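Long-range contacts in putative glucose-6-phosphate 1-epimerase (Salmonella typhimurium, PDB 2HTA), which probably interconverts the alpha and beta anomers of glucose 6-phosphate and related hexose 6-phosphates, as a mutarotase of the aldose 1-epimerase superfamily: residues A[178-183]-A[300-305]; A[197-202]-A[222-227]; A[230-235]-A[243-248]; A[253-258]-A[280-285]. All coordinates share one frame; numbering follows the deposited sequence.

Contact 1 of 4, residues A[178-183]-A[300-305]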
loop_
_atom_site.group_PDB
_atom_site.type_symbol
_atom_site.label_atom_id
_atom_site.label_comp_id
_atom_site.label_asym_id
_atom_site.label_seq_id
_atom_site.Cartn_x
_atom_site.Cartn_y
_atom_site.Cartn_z
ATOM N N LEU A 178 4.124 -0.626 4.050
ATOM C CA LEU A 178 2.836 -0.361 3.424
ATOM C C LEU A 178 3.241 0.217 2.057
ATOM O O LEU A 178 3.827 1.296 1.971
ATOM C CB LEU A 178 2.019 0.636 4.292
ATOM C CG LEU A 178 1.842 0.219 5.738
ATOM C CD1 LEU A 178 1.089 1.307 6.578
ATOM C CD2 LEU A 178 1.028 -1.127 5.785
ATOM N N HIS A 179 3.039 -0.582 1.009
ATOM C CA HIS A 179 3.694 -0.381 -0.292
ATOM C C HIS A 179 2.802 0.493 -1.198
ATOM O O HIS A 179 2.491 0.109 -2.320
ATOM C CB HIS A 179 3.862 -1.767 -0.941
ATOM C CG HIS A 179 4.774 -1.822 -2.125
ATOM N ND1 HIS A 179 4.566 -1.078 -3.257
ATOM C CD2 HIS A 179 5.839 -2.637 -2.406
ATOM C CE1 HIS A 179 5.484 -1.367 -4.168
ATOM N NE2 HIS A 179 6.242 -2.336 -3.690
ATOM N N SER A 180 2.391 1.666 -0.723
ATOM C CA SER A 180 1.360 2.435 -1.453
ATOM C C SER A 180 1.700 2.928 -2.864
ATOM O O SER A 180 2.785 3.462 -3.087
ATOM C CB SER A 180 0.986 3.664 -0.598
ATOM O OG SER A 180 0.866 3.234 0.729
ATOM N N TYR A 181 0.741 2.751 -3.787
ATOM C CA TYR A 181 0.778 3.243 -5.175
ATOM C C TYR A 181 -0.151 4.474 -5.284
ATOM O O TYR A 181 -1.354 4.327 -5.166
ATOM C CB TYR A 181 0.162 2.215 -6.114
ATOM C CG TYR A 181 1.028 0.987 -6.317
ATOM C CD1 TYR A 181 1.158 0.006 -5.300
ATOM C CD2 TYR A 181 1.651 0.771 -7.515
ATOM C CE1 TYR A 181 1.909 -1.190 -5.485
ATOM C CE2 TYR A 181 2.458 -0.432 -7.718
ATOM C CZ TYR A 181 2.573 -1.364 -6.703
ATOM O OH TYR A 181 3.336 -2.519 -6.897
ATOM N N PHE A 182 0.427 5.608 -5.604
ATOM C CA PHE A 182 -0.280 6.871 -5.688
ATOM C C PHE A 182 -0.455 7.222 -7.143
ATOM O O PHE A 182 0.478 7.155 -7.935
ATOM C CB PHE A 182 0.505 7.940 -4.930
ATOM C CG PHE A 182 0.547 7.680 -3.468
ATOM C CD1 PHE A 182 1.700 7.171 -2.859
ATOM C CD2 PHE A 182 -0.608 7.832 -2.703
ATOM C CE1 PHE A 182 1.704 6.857 -1.497
ATOM C CE2 PHE A 182 -0.615 7.555 -1.317
ATOM C CZ PHE A 182 0.548 7.057 -0.718
ATOM N N ASN A 183 -1.694 7.567 -7.458
ATOM C CA ASN A 183 -2.135 7.985 -8.791
ATOM C C ASN A 183 -1.568 9.371 -9.070
ATOM O O ASN A 183 -1.729 10.300 -8.279
ATOM C CB ASN A 183 -3.672 7.961 -8.787
ATOM C CG ASN A 183 -4.297 8.192 -10.160
ATOM O OD1 ASN A 183 -3.791 7.717 -11.174
ATOM N ND2 ASN A 183 -5.440 8.920 -10.189
ATOM N N LEU A 300 3.196 -0.258 12.386
ATOM C CA LEU A 300 3.679 0.561 11.281
ATOM C C LEU A 300 2.419 1.296 10.737
ATOM O O LEU A 300 1.334 0.677 10.627
ATOM C CB LEU A 300 4.204 -0.351 10.188
ATOM C CG LEU A 300 5.030 0.221 9.030
ATOM C CD1 LEU A 300 6.350 0.898 9.545
ATOM C CD2 LEU A 300 5.299 -0.881 7.991
ATOM N N ALA A 301 2.545 2.599 10.467
ATOM C CA ALA A 301 1.360 3.382 10.035
ATOM C C ALA A 301 1.711 4.377 8.984
ATOM O O ALA A 301 2.807 4.944 8.969
ATOM C CB ALA A 301 0.667 4.087 11.232
ATOM N N GLN A 302 0.722 4.619 8.125
ATOM C CA GLN A 302 0.811 5.628 7.083
ATOM C C GLN A 302 -0.532 6.427 7.040
ATOM O O GLN A 302 -1.595 5.815 7.141
ATOM C CB GLN A 302 1.049 4.917 5.751
ATOM C CG GLN A 302 1.203 5.917 4.571
ATOM C CD GLN A 302 1.399 5.253 3.255
ATOM O OE1 GLN A 302 0.498 5.261 2.425
ATOM N NE2 GLN A 302 2.596 4.650 3.045
ATOM N N THR A 303 -0.453 7.756 6.944
ATOM C CA THR A 303 -1.590 8.631 6.748
ATOM C C THR A 303 -1.363 9.380 5.441
ATOM O O THR A 303 -0.243 9.759 5.107
ATOM C CB THR A 303 -1.781 9.561 7.974
ATOM O OG1 THR A 303 -2.147 8.720 9.076
ATOM C CG2 THR A 303 -2.930 10.566 7.735
ATOM N N ILE A 304 -2.436 9.471 4.662
ATOM C CA ILE A 304 -2.429 10.126 3.379
ATOM C C ILE A 304 -3.414 11.306 3.392
ATOM O O ILE A 304 -4.590 11.173 3.829
ATOM C CB ILE A 304 -2.855 9.136 2.251
ATOM C CG1 ILE A 304 -2.098 7.801 2.376
ATOM C CG2 ILE A 304 -2.649 9.836 0.866
ATOM C CD1 ILE A 304 -2.732 6.626 1.531
ATOM N N CYS A 305 -2.952 12.427 2.860
ATOM C CA CYS A 305 -3.744 13.691 2.861
ATOM C C CYS A 305 -3.556 14.300 1.473
ATOM O O CYS A 305 -2.434 14.318 0.938
ATOM C CB CYS A 305 -3.134 14.606 3.945
ATOM S SG CYS A 305 -3.901 16.162 4.079
#

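Contact 2 of 4, residues A[197-202]-A[222-227]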
loop_
_atom_site.group_PDB
_atom_site.type_symbol
_atom_site.label_atom_id
_atom_site.label_comp_id
_atom_site.label_asym_id
_atom_site.label_seq_id
_atom_site.Cartn_x
_atom_site.Cartn_y
_atom_site.Cartn_z
ATOM N N ASP A 197 18.207 12.785 3.345
ATOM C CA ASP A 197 19.528 12.877 2.744
ATOM C C ASP A 197 20.025 11.541 2.188
ATOM O O ASP A 197 20.044 11.353 0.952
ATOM C CB ASP A 197 20.533 13.627 3.692
ATOM C CG ASP A 197 20.643 13.022 5.120
ATOM O OD1 ASP A 197 20.121 11.909 5.451
ATOM O OD2 ASP A 197 21.346 13.706 5.926
ATOM N N ARG A 198 20.448 10.631 3.069
ATOM C CA ARG A 198 21.051 9.353 2.560
ATOM C C ARG A 198 20.007 8.401 2.040
ATOM O O ARG A 198 18.871 8.346 2.564
ATOM C CB ARG A 198 21.883 8.694 3.648
ATOM C CG ARG A 198 23.029 9.646 4.071
ATOM C CD ARG A 198 24.080 9.003 5.039
ATOM N NE ARG A 198 25.297 9.845 4.955
ATOM C CZ ARG A 198 26.350 9.589 4.171
ATOM N NH1 ARG A 198 26.412 8.479 3.428
ATOM N NH2 ARG A 198 27.367 10.438 4.172
ATOM N N PHE A 199 20.395 7.595 1.044
ATOM C CA PHE A 199 19.530 6.579 0.472
ATOM C C PHE A 199 20.351 5.425 -0.086
ATOM O O PHE A 199 21.561 5.574 -0.329
ATOM C CB PHE A 199 18.628 7.111 -0.659
ATOM C CG PHE A 199 19.376 7.725 -1.805
ATOM C CD1 PHE A 199 19.717 6.947 -2.921
ATOM C CD2 PHE A 199 19.695 9.070 -1.805
ATOM C CE1 PHE A 199 20.393 7.511 -4.017
ATOM C CE2 PHE A 199 20.375 9.648 -2.916
ATOM C CZ PHE A 199 20.724 8.839 -4.019
ATOM N N ILE A 200 19.706 4.293 -0.209
ATOM C CA ILE A 200 20.315 3.113 -0.878
ATOM C C ILE A 200 19.616 3.010 -2.206
ATOM O O ILE A 200 18.389 2.986 -2.258
ATOM C CB ILE A 200 20.109 1.825 -0.048
ATOM C CG1 ILE A 200 20.882 1.963 1.264
ATOM C CG2 ILE A 200 20.675 0.569 -0.797
ATOM C CD1 ILE A 200 20.264 1.099 2.423
ATOM N N ASP A 201 20.404 2.993 -3.280
ATOM C CA ASP A 201 19.874 2.913 -4.634
ATOM C C ASP A 201 19.932 1.460 -5.097
ATOM O O ASP A 201 21.004 0.968 -5.534
ATOM C CB ASP A 201 20.732 3.803 -5.547
ATOM C CG ASP A 201 20.185 3.921 -6.944
ATOM O OD1 ASP A 201 19.322 3.109 -7.299
ATOM O OD2 ASP A 201 20.661 4.799 -7.702
ATOM N N LYS A 202 18.775 0.793 -5.063
ATOM C CA LYS A 202 18.671 -0.619 -5.414
ATOM C C LYS A 202 18.799 -0.860 -6.925
ATOM O O LYS A 202 19.023 -1.981 -7.355
ATOM C CB LYS A 202 17.324 -1.156 -4.935
ATOM C CG LYS A 202 17.331 -1.381 -3.419
ATOM C CD LYS A 202 16.275 -2.413 -3.027
ATOM C CE LYS A 202 15.075 -1.701 -2.429
ATOM N NZ LYS A 202 14.112 -2.679 -1.844
ATOM N N THR A 222 13.471 3.949 -10.861
ATOM C CA THR A 222 13.982 4.509 -9.619
ATOM C C THR A 222 13.555 3.578 -8.478
ATOM O O THR A 222 12.397 3.155 -8.442
ATOM C CB THR A 222 13.365 5.914 -9.387
ATOM O OG1 THR A 222 13.718 6.747 -10.472
ATOM C CG2 THR A 222 13.896 6.553 -8.088
ATOM N N ASP A 223 14.486 3.180 -7.605
ATOM C CA ASP A 223 14.163 2.234 -6.539
ATOM C C ASP A 223 15.113 2.524 -5.400
ATOM O O ASP A 223 16.259 2.092 -5.413
ATOM C CB ASP A 223 14.286 0.770 -7.023
ATOM C CG ASP A 223 13.694 -0.227 -6.021
ATOM O OD1 ASP A 223 13.246 0.218 -4.913
ATOM O OD2 ASP A 223 13.646 -1.450 -6.333
ATOM N N ARG A 224 14.659 3.334 -4.453
ATOM C CA ARG A 224 15.518 3.919 -3.438
ATOM C C ARG A 224 14.924 3.738 -2.055
ATOM O O ARG A 224 13.692 3.921 -1.847
ATOM C CB ARG A 224 15.749 5.410 -3.726
ATOM C CG ARG A 224 16.756 5.553 -4.916
ATOM C CD ARG A 224 16.737 6.901 -5.535
ATOM N NE ARG A 224 17.762 6.845 -6.588
ATOM C CZ ARG A 224 18.510 7.869 -6.939
ATOM N NH1 ARG A 224 18.312 9.054 -6.362
ATOM N NH2 ARG A 224 19.450 7.705 -7.868
ATOM N N VAL A 225 15.789 3.351 -1.112
ATOM C CA VAL A 225 15.439 3.256 0.291
ATOM C C VAL A 225 16.007 4.461 1.018
ATOM O O VAL A 225 17.231 4.613 1.149
ATOM C CB VAL A 225 16.028 1.969 0.967
ATOM C CG1 VAL A 225 15.511 1.879 2.421
ATOM C CG2 VAL A 225 15.713 0.700 0.114
ATOM N N TYR A 226 15.160 5.385 1.442
ATOM C CA TYR A 226 15.645 6.546 2.185
ATOM C C TYR A 226 15.873 6.189 3.661
ATOM O O TYR A 226 15.017 5.603 4.308
ATOM C CB TYR A 226 14.649 7.737 1.980
ATOM C CG TYR A 226 14.550 8.008 0.481
ATOM C CD1 TYR A 226 13.606 7.363 -0.298
ATOM C CD2 TYR A 226 15.507 8.823 -0.170
ATOM C CE1 TYR A 226 13.553 7.581 -1.679
ATOM C CE2 TYR A 226 15.467 9.023 -1.517
ATOM C CZ TYR A 226 14.490 8.384 -2.272
ATOM O OH TYR A 226 14.433 8.586 -3.628
ATOM N N LEU A 227 17.047 6.551 4.176
ATOM C CA LEU A 227 17.495 6.160 5.526
ATOM C C LEU A 227 17.148 7.212 6.573
ATOM O O LEU A 227 17.149 6.927 7.766
ATOM C CB LEU A 227 19.020 5.959 5.474
ATOM C CG LEU A 227 19.476 4.869 4.487
ATOM C CD1 LEU A 227 21.007 4.770 4.583
ATOM C CD2 LEU A 227 18.813 3.573 4.843
HETATM O O HOH W 1 17.191 4.343 -8.136
#

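Contact 3 of 4, residues A[230-235]-A[243-248]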
loop_
_atom_site.group_PDB
_atom_site.type_symbol
_atom_site.label_atom_id
_atom_site.label_comp_id
_atom_site.label_asym_id
_atom_site.label_seq_id
_atom_site.Cartn_x
_atom_site.Cartn_y
_atom_site.Cartn_z
ATOM N N GLU A 230 11.966 12.628 6.310
ATOM C CA GLU A 230 11.139 13.332 7.242
ATOM C C GLU A 230 9.836 12.564 7.430
ATOM O O GLU A 230 9.534 11.704 6.637
ATOM C CB GLU A 230 10.872 14.737 6.727
ATOM C CG GLU A 230 12.124 15.649 6.704
ATOM C CD GLU A 230 12.005 16.823 5.733
ATOM O OE1 GLU A 230 10.901 17.263 5.361
ATOM O OE2 GLU A 230 13.060 17.368 5.407
ATOM N N ALA A 231 9.050 12.931 8.461
ATOM C CA ALA A 231 7.787 12.269 8.754
ATOM C C ALA A 231 6.848 12.347 7.561
ATOM O O ALA A 231 6.092 11.408 7.283
ATOM C CB ALA A 231 7.092 12.923 9.985
ATOM N N CYS A 232 6.863 13.493 6.879
ATOM C CA CYS A 232 5.931 13.713 5.781
ATOM C C CYS A 232 6.664 13.754 4.432
ATOM O O CYS A 232 7.496 14.644 4.195
ATOM C CB CYS A 232 5.201 15.044 6.045
ATOM S SG CYS A 232 3.881 15.271 4.795
ATOM N N SER A 233 6.379 12.797 3.558
ATOM C CA SER A 233 6.809 12.899 2.180
ATOM C C SER A 233 5.768 13.697 1.411
ATOM O O SER A 233 4.574 13.529 1.646
ATOM C CB SER A 233 6.904 11.500 1.514
ATOM O OG SER A 233 7.684 10.560 2.280
ATOM N N VAL A 234 6.182 14.533 0.462
ATOM C CA VAL A 234 5.173 15.263 -0.297
ATOM C C VAL A 234 5.352 14.947 -1.773
ATOM O O VAL A 234 6.455 15.159 -2.325
ATOM C CB VAL A 234 5.284 16.782 -0.086
ATOM C CG1 VAL A 234 4.214 17.529 -0.946
ATOM C CG2 VAL A 234 5.206 17.145 1.405
ATOM N N ILE A 235 4.292 14.431 -2.396
ATOM C CA ILE A 235 4.293 14.130 -3.853
ATOM C C ILE A 235 3.700 15.383 -4.541
ATOM O O ILE A 235 2.571 15.792 -4.209
ATOM C CB ILE A 235 3.405 12.921 -4.234
ATOM C CG1 ILE A 235 3.848 11.696 -3.389
ATOM C CG2 ILE A 235 3.380 12.681 -5.810
ATOM C CD1 ILE A 235 2.930 10.480 -3.496
ATOM N N THR A 243 -1.019 18.186 -4.345
ATOM C CA THR A 243 0.053 17.400 -3.668
ATOM C C THR A 243 -0.608 16.287 -2.845
ATOM O O THR A 243 -1.773 16.408 -2.398
ATOM C CB THR A 243 0.903 18.261 -2.697
ATOM O OG1 THR A 243 0.025 18.878 -1.788
ATOM C CG2 THR A 243 1.665 19.350 -3.410
ATOM N N ILE A 244 0.095 15.178 -2.709
ATOM C CA ILE A 244 -0.323 14.155 -1.786
ATOM C C ILE A 244 0.728 14.085 -0.665
ATOM O O ILE A 244 1.948 13.970 -0.931
ATOM C CB ILE A 244 -0.490 12.785 -2.489
ATOM C CG1 ILE A 244 -1.613 12.834 -3.584
ATOM C CG2 ILE A 244 -0.781 11.712 -1.468
ATOM C CD1 ILE A 244 -1.453 11.665 -4.675
ATOM N N ASP A 245 0.260 14.212 0.563
ATOM C CA ASP A 245 1.129 14.107 1.737
ATOM C C ASP A 245 1.074 12.669 2.196
ATOM O O ASP A 245 -0.010 12.138 2.399
ATOM C CB ASP A 245 0.604 15.006 2.838
ATOM C CG ASP A 245 0.702 16.454 2.466
ATOM O OD1 ASP A 245 1.590 16.857 1.642
ATOM O OD2 ASP A 245 -0.131 17.205 2.985
ATOM N N VAL A 246 2.236 12.042 2.377
ATOM C CA VAL A 246 2.300 10.655 2.872
ATOM C C VAL A 246 3.089 10.693 4.173
ATOM O O VAL A 246 4.290 10.974 4.152
ATOM C CB VAL A 246 2.996 9.729 1.821
ATOM C CG1 VAL A 246 2.859 8.283 2.223
ATOM C CG2 VAL A 246 2.421 9.917 0.441
ATOM N N VAL A 247 2.401 10.490 5.301
ATOM C CA VAL A 247 2.991 10.633 6.596
ATOM C C VAL A 247 3.306 9.249 7.167
ATOM O O VAL A 247 2.454 8.357 7.173
ATOM C CB VAL A 247 2.095 11.377 7.540
ATOM C CG1 VAL A 247 2.760 11.582 8.872
ATOM C CG2 VAL A 247 1.712 12.756 6.944
ATOM N N HIS A 248 4.520 9.106 7.672
ATOM C CA HIS A 248 5.046 7.833 8.113
ATOM C C HIS A 248 5.206 7.843 9.617
ATOM O O HIS A 248 5.707 8.842 10.216
ATOM C CB HIS A 248 6.407 7.542 7.442
ATOM C CG HIS A 248 6.422 7.778 5.959
ATOM N ND1 HIS A 248 5.929 6.863 5.050
ATOM C CD2 HIS A 248 6.791 8.868 5.239
ATOM C CE1 HIS A 248 6.039 7.357 3.824
ATOM N NE2 HIS A 248 6.577 8.566 3.911
#

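Contact 4 of 4, residues A[253-258]-A[280-285]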
loop_
_atom_site.group_PDB
_atom_site.type_symbol
_atom_site.label_atom_id
_atom_site.label_comp_id
_atom_site.label_asym_id
_atom_site.label_seq_id
_atom_site.Cartn_x
_atom_site.Cartn_y
_atom_site.Cartn_z
ATOM N N ASN A 253 12.253 3.668 7.409
ATOM C CA ASN A 253 12.676 3.998 6.080
ATOM C C ASN A 253 11.469 4.445 5.274
ATOM O O ASN A 253 10.320 4.160 5.653
ATOM C CB ASN A 253 13.223 2.719 5.361
ATOM C CG ASN A 253 14.202 1.949 6.199
ATOM O OD1 ASN A 253 14.013 0.731 6.437
ATOM N ND2 ASN A 253 15.293 2.622 6.632
ATOM N N VAL A 254 11.734 5.128 4.169
ATOM C CA VAL A 254 10.706 5.335 3.138
ATOM C C VAL A 254 11.281 4.796 1.865
ATOM O O VAL A 254 12.485 4.912 1.686
ATOM C CB VAL A 254 10.359 6.812 3.001
ATOM C CG1 VAL A 254 9.427 7.096 1.770
ATOM C CG2 VAL A 254 9.670 7.253 4.305
ATOM N N VAL A 255 10.458 4.148 1.016
ATOM C CA VAL A 255 10.903 3.736 -0.291
ATOM C C VAL A 255 10.179 4.498 -1.378
ATOM O O VAL A 255 8.957 4.674 -1.289
ATOM C CB VAL A 255 10.732 2.217 -0.481
ATOM C CG1 VAL A 255 10.895 1.781 -1.953
ATOM C CG2 VAL A 255 11.823 1.553 0.384
ATOM N N GLY A 256 10.935 5.029 -2.327
ATOM C CA GLY A 256 10.333 5.619 -3.506
ATOM C C GLY A 256 10.619 4.684 -4.682
ATOM O O GLY A 256 11.775 4.293 -4.895
ATOM N N TRP A 257 9.578 4.333 -5.456
ATOM C CA TRP A 257 9.798 3.394 -6.551
ATOM C C TRP A 257 8.891 3.764 -7.717
ATOM O O TRP A 257 7.707 4.072 -7.528
ATOM C CB TRP A 257 9.453 1.982 -6.086
ATOM C CG TRP A 257 9.551 0.943 -7.158
ATOM C CD1 TRP A 257 10.671 0.557 -7.805
ATOM C CD2 TRP A 257 8.479 0.156 -7.677
ATOM N NE1 TRP A 257 10.371 -0.430 -8.734
ATOM C CE2 TRP A 257 9.026 -0.715 -8.638
ATOM C CE3 TRP A 257 7.100 0.093 -7.413
ATOM C CZ2 TRP A 257 8.231 -1.634 -9.352
ATOM C CZ3 TRP A 257 6.298 -0.832 -8.125
ATOM C CH2 TRP A 257 6.876 -1.683 -9.075
ATOM N N ASN A 258 9.454 3.711 -8.913
ATOM C CA ASN A 258 8.667 3.602 -10.158
ATOM C C ASN A 258 9.454 2.714 -11.101
ATOM O O ASN A 258 10.654 2.869 -11.198
ATOM C CB ASN A 258 8.449 4.960 -10.797
ATOM C CG ASN A 258 7.649 4.858 -12.102
ATOM O OD1 ASN A 258 8.219 4.510 -13.126
ATOM N ND2 ASN A 258 6.330 5.183 -12.071
ATOM N N CYS A 280 5.314 4.997 -6.277
ATOM C CA CYS A 280 5.206 4.393 -4.951
ATOM C C CYS A 280 5.982 5.149 -3.926
ATOM O O CYS A 280 7.181 5.397 -4.111
ATOM C CB CYS A 280 5.645 2.915 -4.951
ATOM S SG CYS A 280 4.492 1.864 -5.816
ATOM N N VAL A 281 5.301 5.498 -2.822
ATOM C CA VAL A 281 5.963 6.115 -1.668
ATOM C C VAL A 281 5.518 5.269 -0.467
ATOM O O VAL A 281 4.346 5.337 -0.007
ATOM C CB VAL A 281 5.606 7.658 -1.484
ATOM C CG1 VAL A 281 6.183 8.235 -0.137
ATOM C CG2 VAL A 281 6.009 8.520 -2.735
ATOM N N GLU A 282 6.452 4.439 0.014
ATOM C CA GLU A 282 6.140 3.320 0.897
ATOM C C GLU A 282 6.618 3.619 2.308
ATOM O O GLU A 282 7.725 4.143 2.478
ATOM C CB GLU A 282 6.889 2.077 0.381
ATOM C CG GLU A 282 6.648 1.858 -1.112
ATOM C CD GLU A 282 7.449 0.686 -1.654
ATOM O OE1 GLU A 282 7.828 -0.198 -0.878
ATOM O OE2 GLU A 282 7.641 0.639 -2.880
ATOM N N THR A 283 5.824 3.253 3.299
ATOM C CA THR A 283 6.251 3.318 4.721
ATOM C C THR A 283 6.899 2.004 5.049
ATOM O O THR A 283 6.267 0.941 4.914
ATOM C CB THR A 283 5.063 3.510 5.666
ATOM O OG1 THR A 283 4.346 4.691 5.276
ATOM C CG2 THR A 283 5.555 3.706 7.077
ATOM N N VAL A 284 8.138 2.055 5.514
ATOM C CA VAL A 284 8.977 0.832 5.501
ATOM C C VAL A 284 9.728 0.619 6.804
ATOM O O VAL A 284 10.181 1.568 7.421
ATOM C CB VAL A 284 9.960 0.867 4.282
ATOM C CG1 VAL A 284 10.986 -0.313 4.297
ATOM C CG2 VAL A 284 9.189 0.872 2.919
ATOM N N TYR A 285 9.887 -0.642 7.222
ATOM C CA TYR A 285 10.748 -0.942 8.355
ATOM C C TYR A 285 11.653 -2.063 7.832
ATOM O O TYR A 285 11.271 -3.202 7.896
ATOM C CB TYR A 285 9.923 -1.399 9.538
ATOM C CG TYR A 285 10.671 -1.181 10.851
ATOM C CD1 TYR A 285 10.243 -0.219 11.778
ATOM C CD2 TYR A 285 11.861 -1.875 11.117
ATOM C CE1 TYR A 285 10.943 0.040 13.006
ATOM C CE2 TYR A 285 12.579 -1.638 12.361
ATOM C CZ TYR A 285 12.104 -0.709 13.291
ATOM O OH TYR A 285 12.775 -0.490 14.497
#

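Contact 1 of 4, residues A[178-183]-A[300-305]
The ring of Phe-182 is met at its edge, near its own plane, by two groups of strand 300-305: the Ile-304 side chain, whose CD1 lies 3.7 Å from Phe-182 CE2, and the amide oxygen of Gln-302, with OE1 3.6 Å from Phe-182 CZ. Ring and amide planes differ by 35°, and Phe-182 and Gln-302 approach head-on from their own strands. Gln-302 reaches across because its chain is fully stretched, CG anti to the backbone N (chi1 -178°) and the chain extended beyond CG. Its OE1 accepts a hydrogen bond of 2.7 Å from Ser-180 OG, which arrives tilted from the carbonyl plane at a C=O...donor angle of 109°. NE2 donates to Thr-283 OG1, so both ends of this buried amide are satisfied and its rotation is fixed. Leu-178 and Gln-302 run antiparallel alongside each other, Leu-178 CD1 lying 3.7 Å from Gln-302 CB; Leu-300 CD2 adds an apolar contact 4.3 Å from Leu-178 CG. No backbone hydrogen bond joins 178-183 to 300-305: they face each other from two different sheets, and side chains fill the gap. His-179, an inferred active-site residue, projects away from this layer. Such packing of one antiparallel sheet on another is typical of the beta-sandwich of galactose mutarotase-like enzymes, here next to the probable catalytic site, the Gln-302 side chain lying about 6 Å from that of Glu-282.

Contact 2 of 4, residues A[197-202]-A[222-227]
Phe-199 holds CG between its backbone N and carbonyl carbon (chi1 58°), while Arg-224 sets CG anti to its carbonyl carbon and then runs extended to NE; the two side chains therefore run alongside each other in the same direction. Phe-199 CE1 sits over the centre of one guanidinium face, 3.4 Å above the plane, and ring and guanidinium are 21° from parallel. Arg-224 NH2 also forms a salt bridge with Asp-201 OD2 at 3.2 Å, a bent bond (136° at the hydrogen) that meets the carboxylate from above its plane. A water takes a hydrogen from Arg-224 NE and another from Asp-223 N, and donates to Asp-201 OD1 at 2.6 Å. Gln-216 receives Arg-224 NH1, and Asn-204 is a second partner of Asp-201 OD2. Beneath these groups the strands pair antiparallel, Ile-200 and Val-225 exchanging two backbone bonds, with Ile-200 N 2.8 Å from Val-225 O. Near the strand end Lys-202 CE touches Val-225 CG2 at 3.6 Å. Lys-202 NZ stays 4.3 Å from Asp-223 OD1, on a substrate-binding residue by similarity: too far for a salt bridge, yet near enough that the lysine would probably stabilise the negative charge of that carboxylate.

Contact 3 of 4, residues A[230-235]-A[243-248]
Ser-233 and His-248 meet on one face of a beta hairpin, strands 232-237 and 242-249, which belongs to the sheet of the mutarotase sandwich that also holds strand 298-308. The imidazole turns its edge to the serine: His-248 NE2 donates to Ser-233 OG at 2.8 Å, with the oxygen only 7° out of the ring plane. The second ring nitrogen, ND1, is hydrogen-bonded to Thr-283 OG1, so both nitrogens of this buried histidine are engaged and the ring is held against rotation. Farther along the same face, Ile-235 leans obliquely over Val-246, its CD1 4.0 Å from Val-246 CG2; this apolar patch packs on Phe-182 and Val-281 of the other sheet. The reverse face is partly exposed. There Val-234 and Asp-245 stand next to each other, with Val-234 CG2 3.6 Å from Asp-245 OD1, and Cys-232 SG touches Asp-245 CB at 3.8 Å. Between the two faces the backbones pair in antiparallel register, Ser-233 opposite Val-246 and Ile-235 opposite Ile-244, each pair exchanging two hydrogen bonds. At the His-248 end of the ladder, His-248 N donates to Ala-231 O at 2.8 Å, and His-248 CD2 comes within 3.3 Å of that oxygen.

Contact 4 of 4, residues A[253-258]-A[280-285]
Glu-282, an active-site residue by inference, stands on strand 278-286 of the mutarotase beta-sandwich, which pairs antiparallel with strand 253-258. Three hydrogen-bonded pairs fasten the backbones, Asn-253 with Val-284, Val-255 with Glu-282 and Trp-257 with Cys-280; the shortest of the six bonds joins Glu-282 N to Val-255 O at 2.8 Å. On the face carrying the glutamate, Glu-282 CG lies anti to the carbonyl carbon (chi1 -51°) and the chain runs on extended, which brings the carboxylate across Val-255: Glu-282 OE2 is 3.6 Å from Val-255 CG1 and 3.9 Å from Trp-257 CB. Val-255 and Trp-257 CB thus line one flank of the carboxylate. Val-255 turns its other branch to the next residue on that face, CG2 resting 3.7 Å from Val-284 CG2. At the far end the indole of Trp-257 presents an edge to Cys-280, whose sulfur lies in the ring plane with SG 3.5 Å from Trp-257 CE3, a sulfur-aromatic contact. The opposite face is apolar where Val-254 CG1 meets Val-281 CG1 at 3.9 Å. It turns to strand 242-249, where Val-281 packs on Val-246 and His-248. Within the sheet, strand 222-226 borders 253-258 on one side, bringing Asp-223 beside Val-255 and Trp-257, while strand 172-183 borders 278-286 on the other and sets His-179 against Glu-282; helix 260-266 follows shortly after Asn-258.

Overall arrangement
From the N terminus, segment 178-183 opens first, and contact 1 closes its loop last, at 300-305; the other three contacts nest inside it. They close in series: 197-202 with 222-227, then the tight hairpin 230-235 with 243-248, then 253-258 with 280-285; none cross. Contacts 2 and 4 lie in one sheet, joined through neighbouring strands 222-226 and 253-258, and strand 278-286 continues it to 172-183. Contact 3 belongs to the other sheet, where strand 242-249 borders 298-308. Contact 1 bridges the two sheets, with its centre about 9 Å from those of contacts 3 and 4, while the centre of contact 2 lies about 18 Å away, toward the periphery.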